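Local coordinates for alpha-catenin-like protein hmp-1 (PDB 5XA5) that binds beta-catenin, cadherin and actin filaments at cell junctions and is required for cell migration and shape change during body enclosure and elongation, at residues A[144-149]-A[191-196]; A[104-109]-A[120-125]; A[164-167]-A[171-174]; A[71-76]-A[84-89]. All blocks are in the same frame, centred on the assembly; numbering follows the deposited sequence.

Interaction 1: residues A[144-149]-A[191-196]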
# COMPACT_ATOMS: atom_id res chain seq x y z
N ILE A 144 -0.57 -4.71 -1.58
CA ILE A 144 0.20 -5.59 -0.70
C ILE A 144 0.21 -5.01 0.71
O ILE A 144 0.10 -5.72 1.71
CB ILE A 144 1.66 -5.77 -1.20
CG1 ILE A 144 1.66 -6.35 -2.62
CG2 ILE A 144 2.44 -6.66 -0.26
CD1 ILE A 144 0.75 -7.54 -2.79
N ASP A 145 0.32 -3.69 0.79
CA ASP A 145 0.18 -3.01 2.07
C ASP A 145 -1.18 -3.35 2.71
O ASP A 145 -1.28 -3.49 3.92
CB ASP A 145 0.34 -1.48 1.89
CG ASP A 145 1.78 -1.06 1.57
OD1 ASP A 145 2.71 -1.84 1.86
OD2 ASP A 145 1.97 0.05 1.00
N VAL A 146 -2.22 -3.48 1.89
CA VAL A 146 -3.54 -3.82 2.41
C VAL A 146 -3.55 -5.27 2.90
O VAL A 146 -4.14 -5.56 3.95
CB VAL A 146 -4.64 -3.62 1.34
CG1 VAL A 146 -5.93 -4.37 1.73
CG2 VAL A 146 -4.90 -2.14 1.15
N LYS A 147 -2.87 -6.16 2.18
CA LYS A 147 -2.80 -7.57 2.57
C LYS A 147 -2.16 -7.72 3.94
O LYS A 147 -2.50 -8.62 4.71
CB LYS A 147 -2.03 -8.39 1.54
CG LYS A 147 -2.87 -8.81 0.35
CD LYS A 147 -2.15 -9.84 -0.50
CE LYS A 147 -3.11 -10.48 -1.50
NZ LYS A 147 -2.41 -11.43 -2.42
N VAL A 148 -1.20 -6.85 4.23
CA VAL A 148 -0.58 -6.83 5.55
C VAL A 148 -1.59 -6.49 6.64
O VAL A 148 -1.59 -7.11 7.71
CB VAL A 148 0.61 -5.86 5.57
CG1 VAL A 148 1.12 -5.65 6.99
CG2 VAL A 148 1.72 -6.39 4.68
N ILE A 149 -2.48 -5.53 6.38
CA ILE A 149 -3.51 -5.19 7.34
C ILE A 149 -4.45 -6.37 7.52
O ILE A 149 -4.83 -6.71 8.65
CB ILE A 149 -4.31 -3.96 6.92
CG1 ILE A 149 -3.35 -2.80 6.68
CG2 ILE A 149 -5.28 -3.58 8.02
CD1 ILE A 149 -4.05 -1.52 6.29
N ARG A 191 -7.07 3.09 11.52
CA ARG A 191 -7.36 4.52 11.55
C ARG A 191 -6.56 5.27 10.49
O ARG A 191 -7.08 6.18 9.83
CB ARG A 191 -7.06 5.09 12.94
CG ARG A 191 -8.15 4.84 13.95
CD ARG A 191 -7.73 5.28 15.34
NE ARG A 191 -8.79 5.08 16.32
CZ ARG A 191 -9.25 6.03 17.13
NH1 ARG A 191 -8.73 7.25 17.08
NH2 ARG A 191 -10.22 5.76 17.99
N ARG A 192 -5.30 4.90 10.33
CA ARG A 192 -4.45 5.56 9.33
C ARG A 192 -4.92 5.21 7.93
O ARG A 192 -4.94 6.08 7.05
CB ARG A 192 -2.98 5.18 9.51
CG ARG A 192 -2.40 5.65 10.84
CD ARG A 192 -0.95 5.24 11.01
NE ARG A 192 -0.04 6.10 10.26
CZ ARG A 192 0.81 5.66 9.33
NH1 ARG A 192 0.87 4.37 9.03
NH2 ARG A 192 1.59 6.53 8.70
N ARG A 193 -5.32 3.96 7.72
CA ARG A 193 -5.86 3.56 6.43
C ARG A 193 -7.12 4.35 6.11
O ARG A 193 -7.33 4.79 4.97
CB ARG A 193 -6.15 2.05 6.41
CG ARG A 193 -6.70 1.55 5.09
CD ARG A 193 -5.68 1.80 4.01
NE ARG A 193 -6.13 1.30 2.72
CZ ARG A 193 -5.39 1.37 1.62
NH1 ARG A 193 -4.17 1.90 1.68
NH2 ARG A 193 -5.87 0.93 0.47
N ALA A 194 -7.98 4.53 7.11
CA ALA A 194 -9.21 5.27 6.90
C ALA A 194 -8.95 6.69 6.41
O ALA A 194 -9.63 7.18 5.52
CB ALA A 194 -10.02 5.30 8.19
N ILE A 195 -7.95 7.35 7.00
CA ILE A 195 -7.57 8.71 6.59
C ILE A 195 -7.06 8.76 5.14
O ILE A 195 -7.24 9.76 4.42
CB ILE A 195 -6.48 9.26 7.56
CG1 ILE A 195 -7.09 9.55 8.93
CG2 ILE A 195 -5.81 10.52 7.00
CD1 ILE A 195 -6.08 9.96 9.97
N ASP A 196 -6.45 7.67 4.69
CA ASP A 196 -5.86 7.60 3.36
C ASP A 196 -6.85 7.09 2.30
O ASP A 196 -6.53 7.08 1.12
CB ASP A 196 -4.61 6.70 3.41
CG ASP A 196 -3.73 6.81 2.18
OD1 ASP A 196 -3.61 7.91 1.59
OD2 ASP A 196 -3.12 5.79 1.81
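Arg193 reaches from helix 169-196 to Val146 and Ile149 of helix 117-165. Its CB starts the contact, 4.1 Å from CD1 of Ile149, whose CB is directed at the opposite segment. CG leaves anti to the backbone N (chi1 -179°). The chain then bends at chi2, 61°, and runs straight on through CD and NE. This bend carries the guanidinium over to Val146. There CG2 of Val146 sits above one face of the group, towards its rim. NH2 is the nearest atom, 3.3 Å from that methyl, and CZ follows at 3.6 Å from the same CG2. NE and NH1 of Arg193 lie farther off, 4.0 and 4.1 Å from Val146 CG2. The segments belong to two long helices of the helical-bundle, vinculin-family N-terminal part of alpha-catenin, and the contact is buried near the middle of the chain. No hydrogen bond crosses between the segments. The charge is met instead by Asp142, one turn before Val146, whose OD1 forms a salt bridge with NH1 of Arg193. A leucine in place of this arginine would probably leave Asp142 without its positive partner in a buried setting and strip the flat cover from the Val146 methyl. Leu258 of helix 234-258 packs on all three contact residues, while Leu206 of helix 200-229 touches Arg193.

Interaction 2: residues A[104-109]-A[120-125]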
# COMPACT_ATOMS: atom_id res chain seq x y z
N ILE A 104 16.43 5.52 -20.75
CA ILE A 104 17.82 5.97 -20.72
C ILE A 104 18.42 5.96 -22.13
O ILE A 104 19.17 6.87 -22.51
CB ILE A 104 18.68 5.10 -19.78
CG1 ILE A 104 18.26 5.35 -18.33
CG2 ILE A 104 20.17 5.41 -19.95
CD1 ILE A 104 18.87 4.38 -17.33
N GLN A 105 18.06 4.95 -22.92
CA GLN A 105 18.54 4.87 -24.30
C GLN A 105 17.93 5.94 -25.21
O GLN A 105 18.66 6.67 -25.89
CB GLN A 105 18.27 3.49 -24.89
CG GLN A 105 19.43 2.51 -24.76
CD GLN A 105 20.68 2.99 -25.48
OE1 GLN A 105 20.61 3.70 -26.48
NE2 GLN A 105 21.84 2.59 -24.97
N THR A 106 16.60 6.02 -25.24
CA THR A 106 15.94 6.97 -26.13
C THR A 106 16.19 8.38 -25.65
O THR A 106 16.25 9.32 -26.44
CB THR A 106 14.43 6.75 -26.22
OG1 THR A 106 13.86 6.79 -24.91
CG2 THR A 106 14.13 5.40 -26.86
N GLY A 107 16.29 8.54 -24.33
CA GLY A 107 16.59 9.83 -23.75
C GLY A 107 17.96 10.30 -24.21
O GLY A 107 18.14 11.47 -24.55
N ARG A 108 18.91 9.37 -24.23
CA ARG A 108 20.26 9.70 -24.67
C ARG A 108 20.26 10.08 -26.14
O ARG A 108 20.92 11.03 -26.54
CB ARG A 108 21.22 8.54 -24.42
CG ARG A 108 22.70 8.93 -24.50
CD ARG A 108 23.59 7.71 -24.66
NE ARG A 108 23.27 6.67 -23.67
CZ ARG A 108 23.71 6.66 -22.42
NH1 ARG A 108 24.49 7.64 -21.99
NH2 ARG A 108 23.36 5.68 -21.60
N ASP A 109 19.51 9.32 -26.94
CA ASP A 109 19.35 9.61 -28.36
C ASP A 109 18.81 11.02 -28.57
O ASP A 109 19.25 11.75 -29.45
CB ASP A 109 18.43 8.59 -29.03
CG ASP A 109 18.97 7.18 -28.97
OD1 ASP A 109 20.21 7.02 -28.86
OD2 ASP A 109 18.16 6.23 -29.03
N ARG A 120 12.50 13.55 -29.91
CA ARG A 120 11.87 14.09 -28.70
C ARG A 120 10.59 13.32 -28.41
O ARG A 120 10.33 12.93 -27.27
CB ARG A 120 11.57 15.59 -28.85
CG ARG A 120 10.90 16.17 -27.61
CD ARG A 120 10.55 17.65 -27.78
NE ARG A 120 11.74 18.49 -27.89
CZ ARG A 120 12.38 18.99 -26.84
NH1 ARG A 120 11.96 18.70 -25.62
NH2 ARG A 120 13.45 19.76 -27.01
N ALA A 121 9.80 13.09 -29.45
CA ALA A 121 8.55 12.36 -29.33
C ALA A 121 8.78 10.93 -28.83
O ALA A 121 8.04 10.45 -27.97
CB ALA A 121 7.82 12.34 -30.68
N ILE A 122 9.80 10.26 -29.36
CA ILE A 122 10.10 8.90 -28.95
C ILE A 122 10.54 8.86 -27.48
O ILE A 122 10.11 7.98 -26.72
CB ILE A 122 11.20 8.27 -29.83
CG1 ILE A 122 10.65 8.05 -31.24
CG2 ILE A 122 11.66 6.95 -29.24
CD1 ILE A 122 11.68 7.52 -32.23
N ALA A 123 11.39 9.81 -27.08
CA ALA A 123 11.83 9.91 -25.69
C ALA A 123 10.65 10.21 -24.75
O ALA A 123 10.58 9.69 -23.64
CB ALA A 123 12.91 10.98 -25.56
N THR A 124 9.74 11.07 -25.21
CA THR A 124 8.55 11.42 -24.43
C THR A 124 7.65 10.20 -24.25
O THR A 124 7.09 9.97 -23.17
CB THR A 124 7.76 12.56 -25.11
OG1 THR A 124 8.61 13.70 -25.27
CG2 THR A 124 6.55 12.95 -24.28
N ASN A 125 7.49 9.42 -25.32
CA ASN A 125 6.75 8.17 -25.24
C ASN A 125 7.41 7.19 -24.27
O ASN A 125 6.72 6.51 -23.49
CB ASN A 125 6.62 7.55 -26.63
CG ASN A 125 5.63 6.41 -26.66
OD1 ASN A 125 4.42 6.61 -26.58
ND2 ASN A 125 6.14 5.19 -26.78
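Thr106 packs against Ile122 and Ala123 on the next helix. The close side is at Ala123. The CA atoms of Thr106 and Ala123 are only 5.1 Å apart, a short distance for two helices. Small residues permit it. Ala123 CB lies 3.8 Å from Thr106 O and 4.3 Å from Gly107 CA, and glycine adds no side chain to push the backbones apart. Thr106 OG1 also rests 3.8 Å from Ala123 CA. Its chi1 of 56° places this hydroxyl between backbone N and carbonyl carbon, where it hydrogen-bonds with Val102 O and Ser126 OG. The looser side is at Ile122, which is largely exposed. Only its CG2 branch engages, 3.8 Å from Thr106 CG2, and the two side chains cross at about a right angle. The axes of the two short segments approach to 8.4 Å and run nearly antiparallel, at 156°. Met103 and Phe110 of helix 83-112 add to the packing on Ala123, and an apolar side chain of another protein chain also reaches it. Helices 83-112 and 117-165 thus meet here beside their connecting turn, with helix 51-74 packed on Ile104 and Arg108.

Interaction 3: residues A[164-167]-A[171-174]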
# COMPACT_ATOMS: atom_id res chain seq x y z
N ILE A 164 -12.39 -18.00 22.75
CA ILE A 164 -13.72 -18.59 22.81
C ILE A 164 -13.62 -20.08 23.15
O ILE A 164 -14.48 -20.64 23.85
CB ILE A 164 -14.44 -18.39 21.45
CG1 ILE A 164 -14.72 -16.90 21.25
CG2 ILE A 164 -15.72 -19.22 21.38
CD1 ILE A 164 -15.16 -16.54 19.83
N GLU A 165 -12.56 -20.73 22.66
CA GLU A 165 -12.40 -22.17 22.87
C GLU A 165 -11.72 -22.53 24.19
O GLU A 165 -11.74 -23.69 24.61
CB GLU A 165 -11.61 -22.79 21.72
CG GLU A 165 -12.31 -22.73 20.40
CD GLU A 165 -13.57 -23.56 20.37
OE1 GLU A 165 -13.58 -24.66 20.99
OE2 GLU A 165 -14.54 -23.11 19.74
N ALA A 166 -11.12 -21.54 24.85
CA ALA A 166 -10.33 -21.80 26.06
C ALA A 166 -11.17 -22.46 27.13
O ALA A 166 -12.35 -22.13 27.30
CB ALA A 166 -9.72 -20.50 26.61
N ASP A 167 -10.56 -23.39 27.85
CA ASP A 167 -11.29 -24.20 28.81
C ASP A 167 -10.94 -23.84 30.25
O ASP A 167 -11.42 -24.48 31.18
CB ASP A 167 -11.02 -25.69 28.58
CG ASP A 167 -9.54 -26.05 28.65
OD1 ASP A 167 -8.69 -25.13 28.68
OD2 ASP A 167 -9.22 -27.26 28.68
N LYS A 171 -6.36 -19.35 30.91
CA LYS A 171 -6.19 -19.23 29.46
C LYS A 171 -6.97 -18.05 28.91
O LYS A 171 -6.48 -17.34 28.03
CB LYS A 171 -6.62 -20.51 28.74
CG LYS A 171 -5.54 -21.58 28.67
CD LYS A 171 -6.09 -22.86 28.05
CE LYS A 171 -5.21 -24.06 28.34
NZ LYS A 171 -5.83 -25.30 27.80
N VAL A 172 -8.20 -17.83 29.39
CA VAL A 172 -9.00 -16.73 28.88
C VAL A 172 -8.32 -15.39 29.17
O VAL A 172 -8.23 -14.52 28.30
CB VAL A 172 -10.42 -16.74 29.48
CG1 VAL A 172 -11.16 -15.46 29.05
CG2 VAL A 172 -11.20 -18.00 29.03
N ASP A 173 -7.81 -15.23 30.38
CA ASP A 173 -7.08 -13.99 30.70
C ASP A 173 -5.81 -13.81 29.88
O ASP A 173 -5.52 -12.71 29.42
CB ASP A 173 -6.71 -13.97 32.19
CG ASP A 173 -7.89 -13.62 33.07
OD1 ASP A 173 -8.93 -13.17 32.55
OD2 ASP A 173 -7.76 -13.79 34.30
N ASP A 174 -5.04 -14.89 29.70
CA ASP A 174 -3.79 -14.78 28.94
C ASP A 174 -4.07 -14.48 27.48
O ASP A 174 -3.37 -13.68 26.85
CB ASP A 174 -2.97 -16.06 29.06
CG ASP A 174 -2.36 -16.24 30.44
OD1 ASP A 174 -2.25 -15.23 31.18
OD2 ASP A 174 -1.98 -17.38 30.78
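Asp167 OD1 takes the one polar bond of this contact, a salt bridge from Lys171 NZ at 3.0 Å. The ammonium group comes to the syn side of the carboxylate and lies 20° out of its plane. OD2 is more distant, 4.0 Å from the same NZ, and the bond is therefore one-sided. Asp167 CB points away from the opposite segment. Its chi1 of 58°, with CG between backbone N and carbonyl carbon, swings the carboxylate back towards the lysine. Lys171 answers with a chain extended beyond CG. Its CD passes 3.5 Å from OD1, so the aliphatic part runs close to the acid before the tip bonds to it. The two side chains cross at a slant. Both are exposed, and the pairing is likely to be weakened by water. Next to the bridge is a small apolar contact. Ala166 CB points at the other segment and touches Lys171 CB at 3.8 Å. The same methyl meets Val172 CG2, also at 3.8 Å. Val172 is buried, with Tyr221, Thr224 and Val228 of helix 200-229 around it. Ala166 is the first residue to leave helical geometry after helix 117-165, and Thr168 OG1 hydrogen-bonds with the backbone N of Lys171. The arrangement is a tight helix-to-helix turn, a helical hairpin at one end of a vinculin-family bundle.

Interaction 4: residues A[71-76]-A[84-89]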
# COMPACT_ATOMS: atom_id res chain seq x y z
N PHE A 71 14.60 -3.19 -1.30
CA PHE A 71 14.66 -3.17 0.15
C PHE A 71 13.25 -3.20 0.75
O PHE A 71 12.98 -3.98 1.67
CB PHE A 71 15.42 -1.93 0.62
CG PHE A 71 15.56 -1.84 2.12
CD1 PHE A 71 16.50 -2.61 2.78
CD2 PHE A 71 14.78 -0.96 2.85
CE1 PHE A 71 16.64 -2.52 4.15
CE2 PHE A 71 14.92 -0.87 4.22
CZ PHE A 71 15.86 -1.65 4.87
N ALA A 72 12.36 -2.37 0.20
CA ALA A 72 10.98 -2.28 0.68
C ALA A 72 10.27 -3.63 0.59
O ALA A 72 9.55 -4.03 1.51
CB ALA A 72 10.20 -1.21 -0.11
N ILE A 73 10.49 -4.32 -0.52
CA ILE A 73 9.87 -5.62 -0.75
C ILE A 73 10.41 -6.66 0.23
O ILE A 73 9.65 -7.46 0.78
CB ILE A 73 10.09 -6.10 -2.21
CG1 ILE A 73 9.35 -5.22 -3.21
CG2 ILE A 73 9.62 -7.54 -2.37
CD1 ILE A 73 9.77 -5.47 -4.67
N SER A 74 11.73 -6.63 0.47
CA SER A 74 12.36 -7.60 1.35
C SER A 74 11.92 -7.46 2.81
O SER A 74 11.97 -8.42 3.58
CB SER A 74 13.89 -7.49 1.26
OG SER A 74 14.36 -6.36 1.96
N LYS A 75 11.48 -6.27 3.19
CA LYS A 75 11.07 -6.01 4.56
C LYS A 75 9.57 -6.21 4.76
O LYS A 75 9.07 -6.11 5.89
CB LYS A 75 11.46 -4.59 4.99
CG LYS A 75 12.65 -4.54 5.93
CD LYS A 75 12.68 -3.24 6.72
CE LYS A 75 14.03 -3.03 7.39
NZ LYS A 75 14.77 -4.31 7.58
N CYS A 76 8.85 -6.49 3.68
CA CYS A 76 7.40 -6.63 3.74
C CYS A 76 7.03 -7.79 4.65
O CYS A 76 7.46 -8.92 4.42
CB CYS A 76 6.79 -6.84 2.36
SG CYS A 76 5.00 -7.15 2.41
N ARG A 84 3.34 -15.47 -3.84
CA ARG A 84 2.87 -14.92 -5.11
C ARG A 84 2.76 -13.40 -5.07
O ARG A 84 2.87 -12.75 -6.10
CB ARG A 84 1.51 -15.49 -5.54
CG ARG A 84 1.44 -16.97 -5.91
CD ARG A 84 0.03 -17.35 -6.35
NE ARG A 84 -0.79 -17.77 -5.24
CZ ARG A 84 -1.03 -19.05 -5.00
NH1 ARG A 84 -0.61 -20.00 -5.86
NH2 ARG A 84 -1.75 -19.40 -3.96
N ALA A 85 2.50 -12.85 -3.89
CA ALA A 85 2.40 -11.41 -3.75
C ALA A 85 3.76 -10.78 -3.99
O ALA A 85 3.88 -9.81 -4.74
CB ALA A 85 1.86 -11.05 -2.37
N ILE A 86 4.78 -11.33 -3.34
CA ILE A 86 6.15 -10.87 -3.52
C ILE A 86 6.60 -11.04 -4.97
O ILE A 86 7.35 -10.22 -5.50
CB ILE A 86 7.12 -11.61 -2.58
CG1 ILE A 86 6.69 -11.44 -1.12
CG2 ILE A 86 8.55 -11.14 -2.79
CD1 ILE A 86 6.95 -10.06 -0.56
N ASP A 87 6.14 -12.11 -5.62
CA ASP A 87 6.45 -12.34 -7.03
C ASP A 87 5.89 -11.26 -7.94
O ASP A 87 6.55 -10.83 -8.89
CB ASP A 87 5.93 -13.71 -7.48
CG ASP A 87 6.66 -14.86 -6.82
OD1 ASP A 87 7.48 -14.60 -5.92
OD2 ASP A 87 6.40 -16.02 -7.21
N LEU A 88 4.67 -10.82 -7.67
CA LEU A 88 4.07 -9.74 -8.45
C LEU A 88 4.86 -8.46 -8.28
O LEU A 88 5.08 -7.72 -9.24
CB LEU A 88 2.61 -9.52 -8.05
CG LEU A 88 1.61 -10.51 -8.64
CD1 LEU A 88 0.32 -10.49 -7.84
CD2 LEU A 88 1.35 -10.19 -10.10
N LEU A 89 5.30 -8.20 -7.05
CA LEU A 89 6.05 -6.99 -6.73
C LEU A 89 7.37 -6.97 -7.48
O LEU A 89 7.76 -5.93 -8.01
CB LEU A 89 6.31 -6.89 -5.23
CG LEU A 89 5.14 -6.37 -4.40
CD1 LEU A 89 5.31 -6.69 -2.92
CD2 LEU A 89 5.02 -4.88 -4.61
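The backbones come within 7.0 Å at the CA atoms of Ile73 and Ile86, where the last turn of helix 51-74 and the residues after it lie beside the start of helix 83-112. Ile73 supplies the largest share of the buried surface. Its two branches serve different partners. CG2, anti to the backbone N (chi1 -67° for CG1), meets Ile86 CG2 at 3.8 Å. The other branch ends in CD1, which lies 3.8 Å from Leu89 CB, with CG1 close behind. Against both partners Ile73 slides past in the opposite direction. Ile86 also bends its longer branch back: chi2 of -73° turns CD1 towards the first segment, 4.0 Å from the carbonyl O of Ile73. The same CD1 approaches Cys76 CB at 4.3 Å, beyond the helix end. Cys76 is buried, and its side chain touches Ile144 of helix 117-165, as does Leu89. His90 and Leu93 extend the surface that meets Ile73 along helix 83-112. Cutting Ile73 back to an alanine is likely to open a gap beside Leu89 CB and to take from Ile86 CG2 the methyl it packs on. No hydrogen bond or charge pair joins the two segments. Their hold on each other is by shape and apolar burial alone, so it depends on how well the methyl branches fit.

Overall arrangement
From the N terminus, interaction 4 comes first. It closes the short loop between helix 51-74 and helix 83-112. Interaction 2 follows at the far end of helix 83-112 and closes the turn into helix 117-165. Interaction 1 then closes a longer loop, from the middle of helix 117-165 to the end of helix 169-196. Interaction 3 lies within that loop, at the turn between the same two helices. No contacts cross. Interactions 2 and 3 are about 64 Å apart between centres, on opposite sides of the chain's centre. Helix 117-165 spans both. Interactions 1 and 4 touch, through Ile144 packing on Cys76, Ala85 and Leu89.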